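Local structure of Rod shape-determining protein (MreC) (Helicobacter pylori, 5LP5) at residues 92-104 with 236-248. The protein probably acts as a scaffold of the cell-wall elongation machinery, binding the penicillin-binding protein PBP2 in the upkeep of rod shape. Numbering follows the deposited sequence.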
ATOM      1  N   LYS C  92      14.732 -18.383  24.372  1.00 37.08           N
ATOM      2  CA  LYS C  92      15.931 -19.248  24.641  1.00 37.16           C
ATOM      3  C   LYS C  92      16.515 -19.810  23.347  1.00 36.91           C
ATOM      4  O   LYS C  92      15.834 -19.928  22.319  1.00 34.69           O
ATOM      5  CB  LYS C  92      15.622 -20.397  25.602  1.00 37.99           C
ATOM      6  CG  LYS C  92      15.542 -19.997  27.073  1.00 38.23           C
ATOM      7  CD  LYS C  92      16.051 -21.082  28.023  1.00 38.68           C
ATOM      8  CE  LYS C  92      15.207 -21.239  29.276  1.00 39.36           C
ATOM      9  NZ  LYS C  92      14.755 -19.924  29.805  1.00 39.25           N
ATOM     10  N   MET C  93      17.799 -20.144  23.408  1.00 38.63           N
ATOM     11  CA  MET C  93      18.631 -20.279  22.208  1.00 37.92           C
ATOM     12  C   MET C  93      19.977 -20.930  22.535  1.00 38.60           C
ATOM     13  O   MET C  93      20.556 -20.703  23.621  1.00 38.00           O
ATOM     14  CB  MET C  93      18.919 -18.894  21.654  1.00 37.26           C
ATOM     15  CG  MET C  93      19.490 -18.952  20.272  1.00 37.14           C
ATOM     16  SD  MET C  93      20.538 -17.567  19.921  1.00 34.60           S
ATOM     17  CE  MET C  93      19.584 -16.216  20.616  1.00 36.35           C
ATOM     18  N   THR C  94      20.500 -21.701  21.588  1.00 37.80           N
ATOM     19  CA  THR C  94      21.788 -22.359  21.776  1.00 38.66           C
ATOM     20  C   THR C  94      22.702 -22.076  20.595  1.00 38.60           C
ATOM     21  O   THR C  94      22.274 -22.020  19.442  1.00 39.79           O
ATOM     22  CB  THR C  94      21.616 -23.890  21.871  1.00 38.59           C
ATOM     23  OG1 THR C  94      20.747 -24.204  22.949  1.00 41.74           O
ATOM     24  CG2 THR C  94      22.903 -24.584  22.121  1.00 37.25           C
ATOM     25  N   TYR C  95      23.984 -21.927  20.902  1.00 36.17           N
ATOM     26  CA  TYR C  95      25.025 -21.951  19.901  1.00 33.70           C
ATOM     27  C   TYR C  95      25.840 -23.218  20.110  1.00 33.28           C
ATOM     28  O   TYR C  95      26.308 -23.461  21.211  1.00 32.68           O
ATOM     29  CB  TYR C  95      25.907 -20.727  20.064  1.00 32.51           C
ATOM     30  CG  TYR C  95      25.312 -19.475  19.486  1.00 31.83           C
ATOM     31  CD1 TYR C  95      25.244 -19.321  18.125  1.00 32.68           C
ATOM     32  CD2 TYR C  95      24.821 -18.442  20.287  1.00 31.52           C
ATOM     33  CE1 TYR C  95      24.698 -18.168  17.556  1.00 31.62           C
ATOM     34  CE2 TYR C  95      24.272 -17.300  19.740  1.00 30.60           C
ATOM     35  CZ  TYR C  95      24.212 -17.163  18.367  1.00 30.79           C
ATOM     36  OH  TYR C  95      23.701 -16.040  17.767  1.00 27.46           O
ATOM     37  N   THR C  96      25.999 -24.020  19.057  1.00 32.23           N
ATOM     38  CA  THR C  96      26.818 -25.235  19.125  1.00 32.23           C
ATOM     39  C   THR C  96      27.845 -25.181  18.032  1.00 31.64           C
ATOM     40  O   THR C  96      27.515 -24.844  16.911  1.00 31.59           O
ATOM     41  CB  THR C  96      25.966 -26.498  18.929  1.00 32.50           C
ATOM     42  OG1 THR C  96      24.786 -26.380  19.708  1.00 33.05           O
ATOM     43  CG2 THR C  96      26.691 -27.708  19.380  1.00 33.02           C
ATOM     44  N   PRO C  97      29.100 -25.514  18.335  1.00 32.46           N
ATOM     45  CA  PRO C  97      30.107 -25.418  17.303  1.00 32.92           C
ATOM     46  C   PRO C  97      30.000 -26.518  16.255  1.00 33.55           C
ATOM     47  O   PRO C  97      29.448 -27.581  16.508  1.00 34.78           O
ATOM     48  CB  PRO C  97      31.418 -25.500  18.091  1.00 34.48           C
ATOM     49  CG  PRO C  97      31.093 -26.228  19.344  1.00 34.85           C
ATOM     50  CD  PRO C  97      29.679 -25.856  19.642  1.00 34.35           C
ATOM     51  N   THR C  98      30.507 -26.225  15.070  1.00 34.16           N
ATOM     52  CA  THR C  98      30.399 -27.114  13.923  1.00 34.88           C
ATOM     53  C   THR C  98      31.534 -26.716  13.022  1.00 34.12           C
ATOM     54  O   THR C  98      32.075 -25.588  13.164  1.00 34.94           O
ATOM     55  CB  THR C  98      29.036 -26.960  13.168  1.00 34.80           C
ATOM     56  OG1 THR C  98      28.963 -27.878  12.055  1.00 34.43           O
ATOM     57  CG2 THR C  98      28.829 -25.527  12.653  1.00 33.17           C
ATOM     58  N   PHE C  99      31.894 -27.608  12.104  1.00 34.78           N
ATOM     59  CA  PHE C  99      32.901 -27.232  11.148  1.00 36.93           C
ATOM     60  C   PHE C  99      32.667 -27.897   9.829  1.00 35.43           C
ATOM     61  O   PHE C  99      32.016 -28.924   9.773  1.00 33.16           O
ATOM     62  CB  PHE C  99      34.303 -27.557  11.682  1.00 41.64           C
ATOM     63  CG  PHE C  99      34.498 -28.993  12.034  1.00 44.82           C
ATOM     64  CD1 PHE C  99      35.145 -29.814  11.133  1.00 47.57           C
ATOM     65  CD2 PHE C  99      34.032 -29.539  13.232  1.00 46.76           C
ATOM     66  CE1 PHE C  99      35.374 -31.156  11.417  1.00 49.23           C
ATOM     67  CE2 PHE C  99      34.237 -30.886  13.511  1.00 48.69           C
ATOM     68  CZ  PHE C  99      34.924 -31.690  12.610  1.00 47.90           C
ATOM     69  N   MET C 100      33.203 -27.283   8.775  1.00 34.57           N
ATOM     70  CA  MET C 100      33.009 -27.804   7.433  1.00 33.02           C
ATOM     71  C   MET C 100      34.064 -28.856   7.125  1.00 32.88           C
ATOM     72  O   MET C 100      35.216 -28.719   7.483  1.00 33.94           O
ATOM     73  CB  MET C 100      32.957 -26.684   6.384  1.00 32.08           C
ATOM     74  CG  MET C 100      34.283 -26.104   5.961  1.00 32.13           C
ATOM     75  SD  MET C 100      34.056 -24.733   4.816  1.00 31.07           S
ATOM     76  CE  MET C 100      33.949 -25.607   3.251  1.00 32.35           C
ATOM     77  N   THR C 101      33.649 -29.913   6.447  1.00 32.51           N
ATOM     78  CA  THR C 101      34.573 -30.965   6.005  1.00 32.55           C
ATOM     79  C   THR C 101      35.019 -30.776   4.572  1.00 31.87           C
ATOM     80  O   THR C 101      36.129 -31.119   4.197  1.00 33.22           O
ATOM     81  CB  THR C 101      33.936 -32.357   6.108  1.00 33.12           C
ATOM     82  OG1 THR C 101      32.872 -32.493   5.142  1.00 33.87           O
ATOM     83  CG2 THR C 101      33.459 -32.600   7.553  1.00 32.93           C
ATOM     84  N   SER C 102      34.130 -30.211   3.772  1.00 30.96           N
ATOM     85  CA  SER C 102      34.372 -29.973   2.373  1.00 30.73           C
ATOM     86  C   SER C 102      33.315 -29.022   1.852  1.00 31.08           C
ATOM     87  O   SER C 102      32.285 -28.813   2.503  1.00 30.91           O
ATOM     88  CB  SER C 102      34.242 -31.290   1.641  1.00 31.01           C
ATOM     89  OG  SER C 102      32.944 -31.845   1.793  1.00 29.33           O
ATOM     90  N   PHE C 103      33.533 -28.482   0.658  1.00 32.55           N
ATOM     91  CA  PHE C 103      32.439 -27.860  -0.093  1.00 33.59           C
ATOM     92  C   PHE C 103      31.589 -28.991  -0.669  1.00 34.67           C
ATOM     93  O   PHE C 103      32.087 -30.103  -0.846  1.00 36.80           O
ATOM     94  CB  PHE C 103      32.990 -27.014  -1.212  1.00 34.02           C
ATOM     95  CG  PHE C 103      33.731 -25.811  -0.743  1.00 34.18           C
ATOM     96  CD1 PHE C 103      33.093 -24.595  -0.575  1.00 34.07           C
ATOM     97  CD2 PHE C 103      35.098 -25.879  -0.516  1.00 35.74           C
ATOM     98  CE1 PHE C 103      33.815 -23.488  -0.169  1.00 34.27           C
ATOM     99  CE2 PHE C 103      35.817 -24.776  -0.101  1.00 35.58           C
ATOM    100  CZ  PHE C 103      35.176 -23.579   0.074  1.00 34.71           C
ATOM    101  N   ILE C 104      30.328 -28.724  -0.952  1.00 33.83           N
ATOM    102  CA  ILE C 104      29.469 -29.757  -1.527  1.00 34.61           C
ATOM    103  C   ILE C 104      29.884 -29.993  -2.972  1.00 35.14           C
ATOM    104  O   ILE C 104      30.168 -31.100  -3.346  1.00 36.47           O
ATOM    105  CB  ILE C 104      27.963 -29.401  -1.440  1.00 33.99           C
ATOM    106  CG1 ILE C 104      27.581 -29.214   0.019  1.00 34.95           C
ATOM    107  CG2 ILE C 104      27.115 -30.488  -2.040  1.00 34.38           C
ATOM    108  CD1 ILE C 104      26.113 -29.250   0.380  1.00 35.61           C
ATOM    109  N   LYS C 236      38.283 -16.667   6.137  1.00 35.10           N
ATOM    110  CA  LYS C 236      38.543 -16.606   7.564  1.00 36.18           C
ATOM    111  C   LYS C 236      37.332 -17.037   8.371  1.00 34.16           C
ATOM    112  O   LYS C 236      37.497 -17.685   9.385  1.00 34.52           O
ATOM    113  CB  LYS C 236      39.026 -15.225   7.985  1.00 37.96           C
ATOM    114  CG  LYS C 236      40.541 -15.150   8.103  1.00 41.75           C
ATOM    115  CD  LYS C 236      41.041 -13.710   8.194  1.00 44.65           C
ATOM    116  CE  LYS C 236      42.496 -13.614   8.655  1.00 47.90           C
ATOM    117  NZ  LYS C 236      42.743 -12.332   9.380  1.00 49.14           N
ATOM    118  N   LEU C 237      36.136 -16.706   7.883  1.00 32.37           N
ATOM    119  CA  LEU C 237      34.884 -16.957   8.599  1.00 30.39           C
ATOM    120  C   LEU C 237      34.250 -18.313   8.324  1.00 28.50           C
ATOM    121  O   LEU C 237      33.127 -18.549   8.766  1.00 27.68           O
ATOM    122  CB  LEU C 237      33.862 -15.847   8.286  1.00 30.69           C
ATOM    123  CG  LEU C 237      33.927 -14.610   9.202  1.00 31.68           C
ATOM    124  CD1 LEU C 237      35.194 -13.807   8.996  1.00 33.26           C
ATOM    125  CD2 LEU C 237      32.705 -13.725   9.000  1.00 31.34           C
ATOM    126  N   LEU C 238      34.917 -19.183   7.568  1.00 28.13           N
ATOM    127  CA  LEU C 238      34.406 -20.528   7.380  1.00 27.83           C
ATOM    128  C   LEU C 238      34.994 -21.463   8.426  1.00 30.63           C
ATOM    129  O   LEU C 238      34.564 -22.605   8.574  1.00 28.89           O
ATOM    130  CB  LEU C 238      34.589 -20.987   5.935  1.00 28.51           C
ATOM    131  CG  LEU C 238      33.495 -20.452   4.989  1.00 27.58           C
ATOM    132  CD1 LEU C 238      33.735 -20.842   3.535  1.00 28.49           C
ATOM    133  CD2 LEU C 238      32.095 -20.908   5.391  1.00 26.61           C
ATOM    134  N   ARG C 239      35.967 -20.963   9.184  1.00 35.83           N
ATOM    135  CA  ARG C 239      36.396 -21.644  10.407  1.00 40.85           C
ATOM    136  C   ARG C 239      35.842 -20.912  11.620  1.00 38.79           C
ATOM    137  O   ARG C 239      35.468 -19.748  11.537  1.00 35.50           O
ATOM    138  CB  ARG C 239      37.914 -21.778  10.458  1.00 48.76           C
ATOM    139  CG  ARG C 239      38.413 -22.784   9.414  1.00 57.36           C
ATOM    140  CD  ARG C 239      39.900 -23.062   9.459  1.00 67.46           C
ATOM    141  NE  ARG C 239      40.720 -21.843   9.573  1.00 76.39           N
ATOM    142  CZ  ARG C 239      41.199 -21.117   8.558  1.00 75.26           C
ATOM    143  NH1 ARG C 239      40.938 -21.433   7.297  1.00 69.97           N
ATOM    144  NH2 ARG C 239      41.941 -20.049   8.823  1.00 80.93           N
ATOM    145  N   HIS C 240      35.774 -21.626  12.741  1.00 38.26           N
ATOM    146  CA  HIS C 240      35.204 -21.116  13.995  1.00 36.72           C
ATOM    147  C   HIS C 240      33.701 -20.855  13.898  1.00 33.84           C
ATOM    148  O   HIS C 240      33.240 -19.780  14.283  1.00 31.36           O
ATOM    149  CB  HIS C 240      35.927 -19.852  14.462  1.00 37.14           C
ATOM    150  CG  HIS C 240      37.383 -20.055  14.749  1.00 39.48           C
ATOM    151  ND1 HIS C 240      37.842 -20.958  15.689  1.00 40.50           N
ATOM    152  CD2 HIS C 240      38.484 -19.444  14.243  1.00 40.26           C
ATOM    153  CE1 HIS C 240      39.163 -20.916  15.728  1.00 41.01           C
ATOM    154  NE2 HIS C 240      39.577 -20.006  14.864  1.00 41.21           N
ATOM    155  N   VAL C 241      32.961 -21.848  13.393  1.00 32.92           N
ATOM    156  CA  VAL C 241      31.558 -21.682  13.041  1.00 31.39           C
ATOM    157  C   VAL C 241      30.645 -22.303  14.080  1.00 31.00           C
ATOM    158  O   VAL C 241      30.898 -23.414  14.537  1.00 31.30           O
ATOM    159  CB  VAL C 241      31.239 -22.297  11.671  1.00 30.94           C
ATOM    160  CG1 VAL C 241      29.746 -22.201  11.362  1.00 30.08           C
ATOM    161  CG2 VAL C 241      32.065 -21.625  10.583  1.00 30.94           C
ATOM    162  N   PHE C 242      29.590 -21.567  14.436  1.00 30.00           N
ATOM    163  CA  PHE C 242      28.603 -22.002  15.417  1.00 30.57           C
ATOM    164  C   PHE C 242      27.212 -22.130  14.779  1.00 29.33           C
ATOM    165  O   PHE C 242      26.799 -21.286  13.998  1.00 28.98           O
ATOM    166  CB  PHE C 242      28.546 -20.987  16.560  1.00 30.74           C
ATOM    167  CG  PHE C 242      29.785 -20.950  17.401  1.00 31.93           C
ATOM    168  CD1 PHE C 242      29.891 -21.744  18.525  1.00 33.58           C
ATOM    169  CD2 PHE C 242      30.820 -20.095  17.103  1.00 32.88           C
ATOM    170  CE1 PHE C 242      31.025 -21.711  19.317  1.00 34.52           C
ATOM    171  CE2 PHE C 242      31.969 -20.055  17.888  1.00 33.80           C
ATOM    172  CZ  PHE C 242      32.068 -20.866  18.997  1.00 34.58           C
ATOM    173  N   LEU C 243      26.483 -23.167  15.160  1.00 28.63           N
ATOM    174  CA  LEU C 243      25.123 -23.396  14.684  1.00 27.81           C
ATOM    175  C   LEU C 243      24.126 -22.762  15.616  1.00 27.16           C
ATOM    176  O   LEU C 243      24.192 -22.945  16.836  1.00 29.50           O
ATOM    177  CB  LEU C 243      24.846 -24.896  14.632  1.00 29.15           C
ATOM    178  CG  LEU C 243      23.560 -25.349  13.952  1.00 29.64           C
ATOM    179  CD1 LEU C 243      23.686 -25.322  12.441  1.00 29.46           C
ATOM    180  CD2 LEU C 243      23.294 -26.799  14.337  1.00 31.59           C
ATOM    181  N   SER C 244      23.165 -22.041  15.061  1.00 26.41           N
ATOM    182  CA  SER C 244      22.171 -21.340  15.877  1.00 26.52           C
ATOM    183  C   SER C 244      20.866 -22.101  15.996  1.00 26.40           C
ATOM    184  O   SER C 244      20.121 -22.172  15.033  1.00 26.47           O
ATOM    185  CB  SER C 244      21.883 -19.970  15.288  1.00 26.23           C
ATOM    186  OG  SER C 244      20.768 -19.411  15.952  1.00 27.07           O
ATOM    187  N   ASP C 245      20.594 -22.636  17.191  1.00 27.59           N
ATOM    188  CA  ASP C 245      19.402 -23.443  17.469  1.00 28.85           C
ATOM    189  C   ASP C 245      18.433 -22.662  18.369  1.00 30.36           C
ATOM    190  O   ASP C 245      18.659 -22.576  19.583  1.00 32.49           O
ATOM    191  CB  ASP C 245      19.819 -24.764  18.136  1.00 30.30           C
ATOM    192  CG  ASP C 245      18.628 -25.748  18.338  1.00 31.93           C
ATOM    193  OD1 ASP C 245      17.475 -25.388  18.161  1.00 32.08           O
ATOM    194  OD2 ASP C 245      18.811 -26.910  18.674  1.00 33.30           O
ATOM    195  N   VAL C 246      17.371 -22.109  17.782  1.00 31.80           N
ATOM    196  CA  VAL C 246      16.363 -21.333  18.536  1.00 34.52           C
ATOM    197  C   VAL C 246      15.224 -22.268  18.907  1.00 38.96           C
ATOM    198  O   VAL C 246      14.637 -22.881  18.028  1.00 39.93           O
ATOM    199  CB  VAL C 246      15.788 -20.187  17.677  1.00 32.58           C
ATOM    200  CG1 VAL C 246      14.632 -19.517  18.375  1.00 33.11           C
ATOM    201  CG2 VAL C 246      16.850 -19.152  17.340  1.00 30.95           C
ATOM    202  N   LYS C 247      14.957 -22.382  20.200  1.00 45.19           N
ATOM    203  CA  LYS C 247      14.082 -23.426  20.700  1.00 54.49           C
ATOM    204  C   LYS C 247      12.678 -23.234  20.113  1.00 60.33           C
ATOM    205  O   LYS C 247      12.096 -22.148  20.211  1.00 62.93           O
ATOM    206  CB  LYS C 247      14.111 -23.488  22.246  1.00 58.19           C
ATOM    207  CG  LYS C 247      15.429 -24.052  22.809  1.00 60.39           C
ATOM    208  CD  LYS C 247      15.667 -25.531  22.435  1.00 62.34           C
ATOM    209  CE  LYS C 247      17.105 -25.826  21.981  1.00 60.17           C
ATOM    210  NZ  LYS C 247      17.303 -27.265  21.616  1.00 58.38           N
ATOM    211  N   ASN C 248      12.169 -24.279  19.448  1.00 64.25           N
ATOM    212  CA  ASN C 248      10.966 -24.139  18.626  1.00 65.33           C
ATOM    213  C   ASN C 248       9.738 -24.328  19.473  1.00 65.81           C
ATOM    214  O   ASN C 248       9.824 -24.247  20.693  1.00 68.26           O
ATOM    215  CB  ASN C 248      10.979 -25.049  17.367  1.00 68.25           C
ATOM    216  CG  ASN C 248      11.446 -26.470  17.641  1.00 72.39           C
ATOM    217  OD1 ASN C 248      11.766 -26.831  18.771  1.00 79.15           O
ATOM    218  ND2 ASN C 248      11.488 -27.283  16.587  1.00 72.26           N
TER
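Leu238 opens the contact from the turn ahead of strand 241-246: its CB lies 3.9 Å from SD of Met100, and the two side chains run aslant to each other. Bent at its last torsion (chi3 -86°), Met100 carries its CE over the centre of the Phe103 ring, whose edge-to-face partner is Phe169 of the second subunit, another copy of MreC; Leu238 also packs on Leu167 of that subunit. Val241 O accepts N-H of Thr98, and Val241 CG1 meets Thr98 CG2 at 3.7 Å. The Phe242 ring reaches Pro97, Phe242 CE1 to Pro97 CB 4.0 Å, while its CB touches CD1 of Tyr95; these two aromatic side chains cross at about a right angle. Leu243 pairs with Thr96 through both backbone bonds. Ser244 sets its CB 4.0 Å from CE1 of Tyr95, and its OG bonds to Ile203 O. Asp245 exchanges two backbone bonds with Thr94, Thr94 N to Asp245 O and Asp245 N to Thr94 O, both 2.9 Å; Asp245 OD1 forms a salt bridge with Lys124 NZ, and OD2 a long one (3.3 Å) with Lys247 NZ. Val246 CG2 packs on Met93 CG, and a weak bond from Lys247 N to Lys92 O ends the pairing. The first and last strands of the six-stranded antiparallel barrel are thus sealed edge to edge, chiefly by backbone hydrogen bonds, with apolar contacts on the face that carries Met93, Tyr95 and Pro97 and charge pairing gathered near the chain's C-terminus.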